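Local coordinates for endoglucanase (Uncultured bacterium, PDB 3X17), which probably hydrolyses internal beta-1,4-glucosidic bonds of cellulose as a glycoside hydrolase family 9 endoglucanase with an N-terminal Ig-like domain, at residues S435-L447 with Y458-L470. Residues are numbered along the deposited sequence; the frame is centred on the assembly and turned at random.
Sequences SNKEALAKGMLLL and YERAALAQLDYVL
L446 reaches across to Y458, A461 and A462 where two consecutive helices of the (alpha/alpha)6 barrel, 435-452 and 456-469, pack as an antiparallel hairpin; over 435-447 and 458-469 the axes come within 8.4 Å, at 161° between their N-to-C directions. The two leucine methyls split the work: CD2 lies over one face of the Y458 ring, 4.2 Å from its centroid, a CH-pi contact with the side chains at about a right angle, while CD1 meets A461 CB at 3.5 Å. R455 adds a cation-pi contact to the same ring. Beside this, L447 sets CG and CD2 against A462 CB. The CA atoms come closest at G443 and A462, 4.3 Å apart, where neither residue carries more than a methyl. Q465 then slides past L440 in the opposite direction, its CB against L440 CD2. A bend at chi2 (-40°) folds the Q465 amide back along its own helix, so that NE2 donates to A461 O at 3.0 Å, nearly in line with the carbonyl; G423 O is a second partner of NE2. Q465 OE1 is buried against A439 CB without a polar partner. Farther along, L440 CD1 packs on V469 CG1. At this end the N436 amide stands almost perpendicular to the Y468 ring; N436 ND2 bonds to V508 O, and one water, in the plane of that ring at its edge, joins S435 OG, N436 OD1 and, at 2.7 Å, Y468 OH.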
ATOM      1  N   SER A 435       9.655   3.066   0.022  1.00 29.98           N
ATOM      2  CA  SER A 435      10.216   1.784  -0.351  1.00 31.89           C
ATOM      3  C   SER A 435       9.392   0.577   0.126  1.00 31.43           C
ATOM      4  O   SER A 435       9.270  -0.404  -0.589  1.00 31.24           O
ATOM      5  CB  SER A 435      11.677   1.670   0.089  1.00 31.32           C
ATOM      6  OG  SER A 435      11.737   1.454   1.480  1.00 36.81           O
ATOM      7  N   ASN A 436       8.835   0.645   1.330  1.00 31.19           N
ATOM      8  CA  ASN A 436       7.943  -0.412   1.778  1.00 32.64           C
ATOM      9  C   ASN A 436       6.756  -0.631   0.843  1.00 33.75           C
ATOM     10  O   ASN A 436       6.394  -1.760   0.511  1.00 34.49           O
ATOM     11  CB  ASN A 436       7.443  -0.109   3.181  1.00 32.01           C
ATOM     12  CG  ASN A 436       8.520  -0.315   4.230  1.00 36.46           C
ATOM     13  OD1 ASN A 436       9.589  -0.846   3.933  1.00 36.82           O
ATOM     14  ND2 ASN A 436       8.246   0.102   5.457  1.00 38.47           N
ATOM     15  N   LYS A 437       6.152   0.457   0.404  1.00 33.95           N
ATOM     16  CA  LYS A 437       5.010   0.364  -0.484  1.00 33.19           C
ATOM     17  C   LYS A 437       5.425  -0.294  -1.811  1.00 33.18           C
ATOM     18  O   LYS A 437       4.732  -1.175  -2.348  1.00 30.70           O
ATOM     19  CB  LYS A 437       4.429   1.763  -0.719  1.00 34.51           C
ATOM     20  CG  LYS A 437       3.242   1.804  -1.700  1.00 34.61           C
ATOM     21  CD  LYS A 437       3.730   1.948  -3.110  1.00 32.84           C
ATOM     22  CE  LYS A 437       4.460   3.297  -3.303  1.00 34.20           C
ATOM     23  NZ  LYS A 437       4.228   3.818  -4.717  1.00 38.07           N
ATOM     24  N   GLU A 438       6.557   0.150  -2.331  1.00 32.66           N
ATOM     25  CA  GLU A 438       7.147  -0.387  -3.557  1.00 33.23           C
ATOM     26  C   GLU A 438       7.431  -1.900  -3.467  1.00 32.24           C
ATOM     27  O   GLU A 438       7.139  -2.645  -4.413  1.00 33.30           O
ATOM     28  CB  GLU A 438       8.434   0.401  -3.906  1.00 34.72           C
ATOM     29  CG  GLU A 438       9.175  -0.118  -5.127  1.00 38.27           C
ATOM     30  CD  GLU A 438      10.419   0.703  -5.488  1.00 45.24           C
ATOM     31  OE1 GLU A 438      10.476   1.919  -5.174  1.00 46.31           O
ATOM     32  OE2 GLU A 438      11.309   0.136  -6.154  1.00 46.60           O
ATOM     33  N   ALA A 439       7.920  -2.353  -2.310  1.00 30.89           N
ATOM     34  CA  ALA A 439       8.096  -3.792  -2.058  1.00 30.47           C
ATOM     35  C   ALA A 439       6.765  -4.506  -2.211  1.00 31.71           C
ATOM     36  O   ALA A 439       6.674  -5.551  -2.874  1.00 31.64           O
ATOM     37  CB  ALA A 439       8.641  -4.034  -0.669  1.00 30.77           C
ATOM     38  N   LEU A 440       5.756  -4.004  -1.515  1.00 28.76           N
ATOM     39  CA  LEU A 440       4.488  -4.706  -1.481  1.00 29.66           C
ATOM     40  C   LEU A 440       3.800  -4.632  -2.842  1.00 29.20           C
ATOM     41  O   LEU A 440       3.149  -5.592  -3.270  1.00 32.17           O
ATOM     42  CB  LEU A 440       3.601  -4.161  -0.370  1.00 27.78           C
ATOM     43  CG  LEU A 440       3.919  -4.662   1.045  1.00 31.37           C
ATOM     44  CD1 LEU A 440       3.260  -3.711   2.057  1.00 27.97           C
ATOM     45  CD2 LEU A 440       3.399  -6.104   1.266  1.00 29.00           C
ATOM     46  N   ALA A 441       3.945  -3.500  -3.528  1.00 28.64           N
ATOM     47  CA  ALA A 441       3.386  -3.326  -4.870  1.00 27.82           C
ATOM     48  C   ALA A 441       4.055  -4.298  -5.851  1.00 30.39           C
ATOM     49  O   ALA A 441       3.414  -4.747  -6.796  1.00 29.71           O
ATOM     50  CB  ALA A 441       3.581  -1.884  -5.355  1.00 28.18           C
ATOM     51  N   LYS A 442       5.351  -4.546  -5.672  1.00 28.79           N
ATOM     52  CA  LYS A 442       6.042  -5.582  -6.442  1.00 31.79           C
ATOM     53  C   LYS A 442       5.585  -6.992  -6.067  1.00 32.76           C
ATOM     54  O   LYS A 442       5.523  -7.874  -6.923  1.00 33.52           O
ATOM     55  CB  LYS A 442       7.565  -5.474  -6.302  1.00 31.60           C
ATOM     56  CG  LYS A 442       8.174  -4.302  -7.042  1.00 30.30           C
ATOM     57  CD  LYS A 442       9.689  -4.154  -6.699  1.00 30.29           C
ATOM     58  CE  LYS A 442      10.371  -3.191  -7.704  1.00 36.54           C
ATOM     59  NZ  LYS A 442      11.859  -3.068  -7.470  1.00 39.45           N
ATOM     60  N   GLY A 443       5.251  -7.186  -4.793  1.00 32.42           N
ATOM     61  CA  GLY A 443       4.537  -8.367  -4.354  1.00 30.63           C
ATOM     62  C   GLY A 443       3.256  -8.565  -5.139  1.00 31.86           C
ATOM     63  O   GLY A 443       2.937  -9.677  -5.583  1.00 29.50           O
ATOM     64  N   MET A 444       2.528  -7.471  -5.314  1.00 31.30           N
ATOM     65  CA  MET A 444       1.306  -7.463  -6.117  1.00 31.23           C
ATOM     66  C   MET A 444       1.556  -7.885  -7.576  1.00 29.85           C
ATOM     67  O   MET A 444       0.789  -8.646  -8.103  1.00 30.81           O
ATOM     68  CB  MET A 444       0.613  -6.089  -6.059  1.00 28.75           C
ATOM     69  CG  MET A 444      -0.776  -6.060  -6.723  1.00 33.09           C
ATOM     70  SD  MET A 444      -1.357  -4.361  -6.977  1.00 32.91           S
ATOM     71  CE  MET A 444      -1.526  -3.788  -5.293  1.00 32.42           C
ATOM     72  N   LEU A 445       2.628  -7.428  -8.215  1.00 30.76           N
ATOM     73  CA  LEU A 445       2.901  -7.894  -9.582  1.00 31.63           C
ATOM     74  C   LEU A 445       3.219  -9.389  -9.655  1.00 32.68           C
ATOM     75  O   LEU A 445       2.775 -10.070 -10.592  1.00 32.27           O
ATOM     76  CB  LEU A 445       3.988  -7.081 -10.298  1.00 32.93           C
ATOM     77  CG  LEU A 445       3.848  -5.554 -10.315  1.00 33.05           C
ATOM     78  CD1 LEU A 445       5.087  -4.944 -10.942  1.00 35.54           C
ATOM     79  CD2 LEU A 445       2.571  -5.091 -11.008  1.00 29.45           C
ATOM     80  N   LEU A 446       3.935  -9.908  -8.658  1.00 31.48           N
ATOM     81  CA  LEU A 446       4.137 -11.364  -8.539  1.00 33.70           C
ATOM     82  C   LEU A 446       2.804 -12.098  -8.433  1.00 33.59           C
ATOM     83  O   LEU A 446       2.562 -13.047  -9.177  1.00 35.94           O
ATOM     84  CB  LEU A 446       5.003 -11.716  -7.327  1.00 32.57           C
ATOM     85  CG  LEU A 446       6.437 -11.189  -7.397  1.00 35.01           C
ATOM     86  CD1 LEU A 446       7.065 -11.163  -6.002  1.00 32.56           C
ATOM     87  CD2 LEU A 446       7.274 -12.046  -8.346  1.00 34.80           C
ATOM     88  N   LEU A 447       1.896 -11.586  -7.607  1.00 32.11           N
ATOM     89  CA  LEU A 447       0.610 -12.207  -7.478  1.00 32.23           C
ATOM     90  C   LEU A 447      -0.238 -12.086  -8.736  1.00 32.42           C
ATOM     91  O   LEU A 447      -1.073 -12.945  -8.984  1.00 36.54           O
ATOM     92  CB  LEU A 447      -0.151 -11.685  -6.257  1.00 32.13           C
ATOM     93  CG  LEU A 447       0.444 -12.055  -4.893  1.00 33.82           C
ATOM     94  CD1 LEU A 447      -0.308 -11.356  -3.758  1.00 30.78           C
ATOM     95  CD2 LEU A 447       0.504 -13.567  -4.679  1.00 35.02           C
ATOM     96  N   TYR A 458       6.473 -17.581  -6.959  1.00 39.12           N
ATOM     97  CA  TYR A 458       6.028 -16.186  -7.007  1.00 37.54           C
ATOM     98  C   TYR A 458       5.248 -15.883  -5.727  1.00 39.50           C
ATOM     99  O   TYR A 458       5.484 -14.878  -5.063  1.00 37.73           O
ATOM    100  CB  TYR A 458       5.182 -15.910  -8.241  1.00 34.83           C
ATOM    101  CG  TYR A 458       5.980 -15.659  -9.507  1.00 32.94           C
ATOM    102  CD1 TYR A 458       7.370 -15.650  -9.500  1.00 34.53           C
ATOM    103  CD2 TYR A 458       5.336 -15.458 -10.716  1.00 31.93           C
ATOM    104  CE1 TYR A 458       8.094 -15.474 -10.685  1.00 35.95           C
ATOM    105  CE2 TYR A 458       6.042 -15.244 -11.890  1.00 32.54           C
ATOM    106  CZ  TYR A 458       7.415 -15.245 -11.872  1.00 38.66           C
ATOM    107  OH  TYR A 458       8.095 -14.956 -13.037  1.00 41.69           O
ATOM    108  N   GLU A 459       4.418 -16.832  -5.320  1.00 39.11           N
ATOM    109  CA  GLU A 459       3.646 -16.687  -4.100  1.00 40.25           C
ATOM    110  C   GLU A 459       4.550 -16.633  -2.867  1.00 39.11           C
ATOM    111  O   GLU A 459       4.330 -15.831  -1.934  1.00 35.72           O
ATOM    112  CB  GLU A 459       2.653 -17.836  -3.990  1.00 38.67           C
ATOM    113  CG  GLU A 459       1.481 -17.559  -3.072  1.00 46.14           C
ATOM    114  CD  GLU A 459       0.427 -18.663  -3.131  1.00 51.47           C
ATOM    115  OE1 GLU A 459      -0.307 -18.728  -4.128  1.00 61.46           O
ATOM    116  OE2 GLU A 459       0.377 -19.504  -2.219  1.00 51.95           O
ATOM    117  N   ARG A 460       5.621 -17.413  -2.904  1.00 38.27           N
ATOM    118  CA  ARG A 460       6.618 -17.318  -1.850  1.00 40.49           C
ATOM    119  C   ARG A 460       7.263 -15.925  -1.844  1.00 38.97           C
ATOM    120  O   ARG A 460       7.432 -15.328  -0.779  1.00 38.13           O
ATOM    121  CB  ARG A 460       7.693 -18.412  -1.948  1.00 41.23           C
ATOM    122  CG  ARG A 460       8.750 -18.310  -0.814  1.00 47.15           C
ATOM    123  CD  ARG A 460       9.838 -19.395  -0.928  1.00 54.91           C
ATOM    124  NE  ARG A 460      10.828 -19.072  -1.963  1.00 63.85           N
ATOM    125  CZ  ARG A 460      10.984 -19.750  -3.105  1.00 66.58           C
ATOM    126  NH1 ARG A 460      10.218 -20.811  -3.360  1.00 64.77           N
ATOM    127  NH2 ARG A 460      11.901 -19.363  -3.997  1.00 60.47           N
ATOM    128  N   ALA A 461       7.642 -15.435  -3.022  1.00 35.68           N
ATOM    129  CA  ALA A 461       8.290 -14.139  -3.117  1.00 36.57           C
ATOM    130  C   ALA A 461       7.365 -13.024  -2.641  1.00 34.40           C
ATOM    131  O   ALA A 461       7.828 -12.061  -2.060  1.00 35.16           O
ATOM    132  CB  ALA A 461       8.794 -13.864  -4.544  1.00 35.71           C
ATOM    133  N   ALA A 462       6.068 -13.131  -2.932  1.00 33.74           N
ATOM    134  CA  ALA A 462       5.094 -12.169  -2.440  1.00 31.69           C
ATOM    135  C   ALA A 462       4.995 -12.253  -0.917  1.00 34.12           C
ATOM    136  O   ALA A 462       4.993 -11.224  -0.223  1.00 34.42           O
ATOM    137  CB  ALA A 462       3.720 -12.419  -3.080  1.00 30.94           C
ATOM    138  N   LEU A 463       4.902 -13.464  -0.382  1.00 31.23           N
ATOM    139  CA  LEU A 463       4.831 -13.621   1.077  1.00 31.84           C
ATOM    140  C   LEU A 463       6.031 -12.949   1.730  1.00 31.46           C
ATOM    141  O   LEU A 463       5.918 -12.344   2.805  1.00 31.27           O
ATOM    142  CB  LEU A 463       4.814 -15.098   1.488  1.00 29.04           C
ATOM    143  CG  LEU A 463       4.836 -15.390   2.990  1.00 31.56           C
ATOM    144  CD1 LEU A 463       3.615 -14.696   3.680  1.00 29.99           C
ATOM    145  CD2 LEU A 463       4.732 -16.907   3.196  1.00 33.23           C
ATOM    146  N   ALA A 464       7.175 -13.070   1.077  1.00 29.08           N
ATOM    147  CA  ALA A 464       8.421 -12.523   1.605  1.00 27.07           C
ATOM    148  C   ALA A 464       8.340 -10.993   1.786  1.00 28.91           C
ATOM    149  O   ALA A 464       9.158 -10.400   2.517  1.00 28.52           O
ATOM    150  CB  ALA A 464       9.573 -12.890   0.676  1.00 26.36           C
ATOM    151  N   GLN A 465       7.395 -10.354   1.102  1.00 26.26           N
ATOM    152  CA  GLN A 465       7.228  -8.891   1.260  1.00 29.09           C
ATOM    153  C   GLN A 465       6.454  -8.542   2.534  1.00 29.62           C
ATOM    154  O   GLN A 465       6.789  -7.574   3.233  1.00 31.48           O
ATOM    155  CB  GLN A 465       6.528  -8.271   0.047  1.00 26.85           C
ATOM    156  CG  GLN A 465       7.231  -8.575  -1.237  1.00 25.66           C
ATOM    157  CD  GLN A 465       8.736  -8.499  -1.080  1.00 35.30           C
ATOM    158  OE1 GLN A 465       9.266  -7.512  -0.525  1.00 32.20           O
ATOM    159  NE2 GLN A 465       9.449  -9.554  -1.546  1.00 31.60           N
ATOM    160  N   LEU A 466       5.473  -9.376   2.865  1.00 28.81           N
ATOM    161  CA  LEU A 466       4.888  -9.338   4.197  1.00 31.06           C
ATOM    162  C   LEU A 466       5.900  -9.655   5.301  1.00 32.10           C
ATOM    163  O   LEU A 466       5.975  -8.920   6.279  1.00 33.83           O
ATOM    164  CB  LEU A 466       3.664 -10.239   4.292  1.00 30.12           C
ATOM    165  CG  LEU A 466       2.460  -9.882   3.420  1.00 29.62           C
ATOM    166  CD1 LEU A 466       1.491 -11.049   3.376  1.00 28.64           C
ATOM    167  CD2 LEU A 466       1.723  -8.685   4.033  1.00 31.86           C
ATOM    168  N   ASP A 467       6.668 -10.736   5.171  1.00 29.49           N
ATOM    169  CA  ASP A 467       7.684 -11.044   6.194  1.00 30.60           C
ATOM    170  C   ASP A 467       8.616  -9.860   6.398  1.00 30.08           C
ATOM    171  O   ASP A 467       9.048  -9.591   7.517  1.00 30.25           O
ATOM    172  CB  ASP A 467       8.531 -12.296   5.858  1.00 28.76           C
ATOM    173  CG  ASP A 467       7.693 -13.596   5.779  1.00 34.52           C
ATOM    174  OD1 ASP A 467       6.638 -13.730   6.470  1.00 36.42           O
ATOM    175  OD2 ASP A 467       8.145 -14.523   5.069  1.00 34.76           O
ATOM    176  N   TYR A 468       8.995  -9.230   5.293  1.00 29.08           N
ATOM    177  CA  TYR A 468       9.979  -8.162   5.323  1.00 32.94           C
ATOM    178  C   TYR A 468       9.470  -6.915   6.063  1.00 31.85           C
ATOM    179  O   TYR A 468      10.160  -6.397   6.951  1.00 31.18           O
ATOM    180  CB  TYR A 468      10.432  -7.792   3.910  1.00 30.55           C
ATOM    181  CG  TYR A 468      11.215  -6.496   3.863  1.00 35.91           C
ATOM    182  CD1 TYR A 468      12.586  -6.477   4.122  1.00 34.03           C
ATOM    183  CD2 TYR A 468      10.613  -5.310   3.443  1.00 36.33           C
ATOM    184  CE1 TYR A 468      13.305  -5.280   4.071  1.00 37.55           C
ATOM    185  CE2 TYR A 468      11.339  -4.133   3.337  1.00 34.24           C
ATOM    186  CZ  TYR A 468      12.676  -4.116   3.677  1.00 39.17           C
ATOM    187  OH  TYR A 468      13.378  -2.924   3.638  1.00 34.17           O
ATOM    188  N   VAL A 469       8.230  -6.503   5.784  1.00 31.16           N
ATOM    189  CA  VAL A 469       7.696  -5.319   6.454  1.00 30.66           C
ATOM    190  C   VAL A 469       7.294  -5.638   7.881  1.00 31.47           C
ATOM    191  O   VAL A 469       6.989  -4.720   8.658  1.00 31.61           O
ATOM    192  CB  VAL A 469       6.494  -4.638   5.725  1.00 31.77           C
ATOM    193  CG1 VAL A 469       6.876  -4.123   4.327  1.00 27.83           C
ATOM    194  CG2 VAL A 469       5.279  -5.549   5.695  1.00 30.73           C
ATOM    195  N   LEU A 470       7.296  -6.927   8.234  1.00 29.31           N
ATOM    196  CA  LEU A 470       6.878  -7.322   9.560  1.00 30.88           C
ATOM    197  C   LEU A 470       8.016  -7.883  10.389  1.00 30.85           C
ATOM    198  O   LEU A 470       7.780  -8.545  11.397  1.00 30.46           O
ATOM    199  CB  LEU A 470       5.687  -8.297   9.520  1.00 29.86           C
ATOM    200  CG  LEU A 470       4.368  -7.654   9.086  1.00 30.75           C
ATOM    201  CD1 LEU A 470       3.299  -8.728   8.853  1.00 34.76           C
ATOM    202  CD2 LEU A 470       3.862  -6.668  10.139  1.00 34.08           C
TER
HETATM  203  O   HOH W   1      11.916  -0.960   2.466  1.00 25.99           O